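Local coordinates for sporozoite surface protein 2 (Plasmodium vivax, PDB 4HQO) that serves as a sporozoite surface adhesion receptor in gliding motility, this chain holding its adhesive von Willebrand factor A and thrombospondin type 1 domains, at residues A[10-15]-A[210-215]. The protein carries 4 engineered substitutions. Residues are numbered along the deposited sequence; the frame is centred on the assembly and turned at random.
Sequences YSEEVC and VERVAN
Tyr10, Ser11 and Glu12 pair antiparallel with Arg212, Glu211 and Val210, the N-to-C directions of segments 10-15 and 210-215 lying 126° apart. Tyr10 and Arg212 form one hydrogen-bonded pair, with the Arg212 N to Tyr10 O bond short at 2.6 Å and almost straight; Glu12 and Val210 form the next, Glu12 N to Val210 O and Val210 N to Glu12 O each at 3.1 Å. Between them lies the non-hydrogen-bonded pair Ser11–Glu211, where Glu211 CA sets a C-H against Tyr10 O. This ladder is part of the extensible beta-ribbon, built from strands 7-15 and 207-215, that joins the von Willebrand factor A domain to the thrombospondin repeat, and the Cys15–Cys207 disulfide ties its strands together at the A-domain end. Tyr10, Glu12, Val210 and Arg212 share one face. There Arg212 CB sits over the Tyr10 ring in a CH-pi contact, 3.8 Å from the centroid, while Ala214 CB lies at the ring's edge. Bent at chi2 (-66°), the arginine chain turns its guanidinium so that Val210 CG2 lies over the centre of one face. Glu12 OE2 stays 4.1 Å from Arg212 NE, too far for a salt bridge; a water links them, accepting from NE at 2.6 Å and donating to OE2. Further along, Val14 CG2 meets Val210 CG2 at 3.7 Å.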
loop_
_atom_site.group_PDB
_atom_site.type_symbol
_atom_site.label_atom_id
_atom_site.label_comp_id
_atom_site.label_asym_id
_atom_site.label_seq_id
_atom_site.Cartn_x
_atom_site.Cartn_y
_atom_site.Cartn_z
ATOM N N TYR A 10 0.347 18.329 18.439
ATOM C CA TYR A 10 1.171 17.281 19.029
ATOM C C TYR A 10 2.193 16.726 18.039
ATOM O O TYR A 10 2.031 16.841 16.823
ATOM C CB TYR A 10 0.296 16.148 19.584
ATOM C CG TYR A 10 -0.613 15.502 18.562
ATOM C CD1 TYR A 10 -1.826 16.086 18.214
ATOM C CD2 TYR A 10 -0.262 14.304 17.949
ATOM C CE1 TYR A 10 -2.661 15.499 17.276
ATOM C CE2 TYR A 10 -1.093 13.707 17.009
ATOM C CZ TYR A 10 -2.291 14.312 16.678
ATOM O OH TYR A 10 -3.124 13.730 15.750
ATOM N N SER A 11 3.246 16.121 18.576
ATOM C CA SER A 11 4.293 15.524 17.758
ATOM C C SER A 11 4.038 14.036 17.506
ATOM O O SER A 11 3.517 13.327 18.370
ATOM C CB SER A 11 5.650 15.712 18.437
ATOM O OG SER A 11 6.673 15.046 17.721
ATOM N N GLU A 12 4.400 13.567 16.315
ATOM C CA GLU A 12 4.355 12.143 16.016
ATOM C C GLU A 12 5.319 11.779 14.895
ATOM O O GLU A 12 5.618 12.587 14.016
ATOM C CB GLU A 12 2.930 11.674 15.687
ATOM C CG GLU A 12 2.522 11.809 14.230
ATOM C CD GLU A 12 1.135 11.255 13.966
ATOM O OE1 GLU A 12 0.442 10.899 14.943
ATOM O OE2 GLU A 12 0.738 11.173 12.785
ATOM N N GLU A 13 5.807 10.549 14.943
ATOM C CA GLU A 13 6.744 10.058 13.950
ATOM C C GLU A 13 5.975 9.398 12.811
ATOM O O GLU A 13 5.083 8.584 13.042
ATOM C CB GLU A 13 7.716 9.075 14.603
ATOM C CG GLU A 13 8.813 8.558 13.696
ATOM C CD GLU A 13 9.787 7.661 14.435
ATOM O OE1 GLU A 13 10.202 8.031 15.558
ATOM O OE2 GLU A 13 10.126 6.581 13.900
ATOM N N VAL A 14 6.311 9.767 11.581
ATOM C CA VAL A 14 5.605 9.268 10.414
ATOM C C VAL A 14 6.567 8.556 9.475
ATOM O O VAL A 14 7.516 9.156 8.970
ATOM C CB VAL A 14 4.898 10.412 9.654
ATOM C CG1 VAL A 14 4.304 9.902 8.345
ATOM C CG2 VAL A 14 3.822 11.031 10.522
ATOM N N CYS A 15 6.323 7.268 9.255
ATOM C CA CYS A 15 7.129 6.486 8.332
ATOM C C CYS A 15 6.248 5.960 7.212
ATOM O O CYS A 15 5.017 6.037 7.273
ATOM C CB CYS A 15 7.806 5.308 9.046
ATOM S SG CYS A 15 8.861 5.732 10.461
ATOM N N VAL A 210 7.042 14.891 12.438
ATOM C CA VAL A 210 6.131 15.957 12.039
ATOM C C VAL A 210 5.271 16.436 13.205
ATOM O O VAL A 210 5.190 15.781 14.243
ATOM C CB VAL A 210 5.195 15.510 10.906
ATOM C CG1 VAL A 210 5.983 14.839 9.791
ATOM C CG2 VAL A 210 4.137 14.568 11.447
ATOM N N GLU A 211 4.631 17.587 13.023
ATOM C CA GLU A 211 3.690 18.111 14.005
ATOM C C GLU A 211 2.264 17.959 13.484
ATOM O O GLU A 211 1.978 18.290 12.334
ATOM C CB GLU A 211 3.987 19.577 14.320
ATOM C CG GLU A 211 3.017 20.187 15.314
ATOM C CD GLU A 211 3.421 21.580 15.756
ATOM O OE1 GLU A 211 4.319 21.697 16.621
ATOM O OE2 GLU A 211 2.835 22.556 15.244
ATOM N N ARG A 212 1.376 17.448 14.330
ATOM C CA ARG A 212 -0.001 17.196 13.921
ATOM C C ARG A 212 -1.016 18.074 14.651
ATOM O O ARG A 212 -0.790 18.512 15.780
ATOM C CB ARG A 212 -0.343 15.718 14.080
ATOM C CG ARG A 212 0.280 14.845 13.009
ATOM C CD ARG A 212 -0.320 15.169 11.651
ATOM N NE ARG A 212 0.443 14.595 10.545
ATOM C CZ ARG A 212 1.244 15.296 9.746
ATOM N NH1 ARG A 212 1.392 16.606 9.927
ATOM N NH2 ARG A 212 1.896 14.686 8.762
ATOM N N VAL A 213 -2.136 18.321 13.981
ATOM C CA VAL A 213 -3.166 19.223 14.476
ATOM C C VAL A 213 -4.524 18.525 14.457
ATOM O O VAL A 213 -4.833 17.774 13.531
ATOM C CB VAL A 213 -3.204 20.532 13.635
ATOM C CG1 VAL A 213 -4.626 21.051 13.462
ATOM C CG2 VAL A 213 -2.301 21.600 14.254
ATOM N N ALA A 214 -5.319 18.755 15.499
ATOM C CA ALA A 214 -6.670 18.211 15.566
ATOM C C ALA A 214 -7.646 19.242 16.126
ATOM O O ALA A 214 -7.309 20.000 17.035
ATOM C CB ALA A 214 -6.693 16.943 16.403
ATOM N N ASN A 215 -8.855 19.266 15.573
ATOM C CA ASN A 215 -9.894 20.183 16.030
ATOM C C ASN A 215 -10.596 19.624 17.265
ATOM O O ASN A 215 -11.158 18.529 17.225
ATOM C CB ASN A 215 -10.909 20.436 14.910
ATOM C CG ASN A 215 -11.662 21.746 15.081
ATOM O OD1 ASN A 215 -11.695 22.327 16.167
ATOM N ND2 ASN A 215 -12.274 22.215 14.001
HETATM O O HOH W 1 0.777 12.103 9.717
#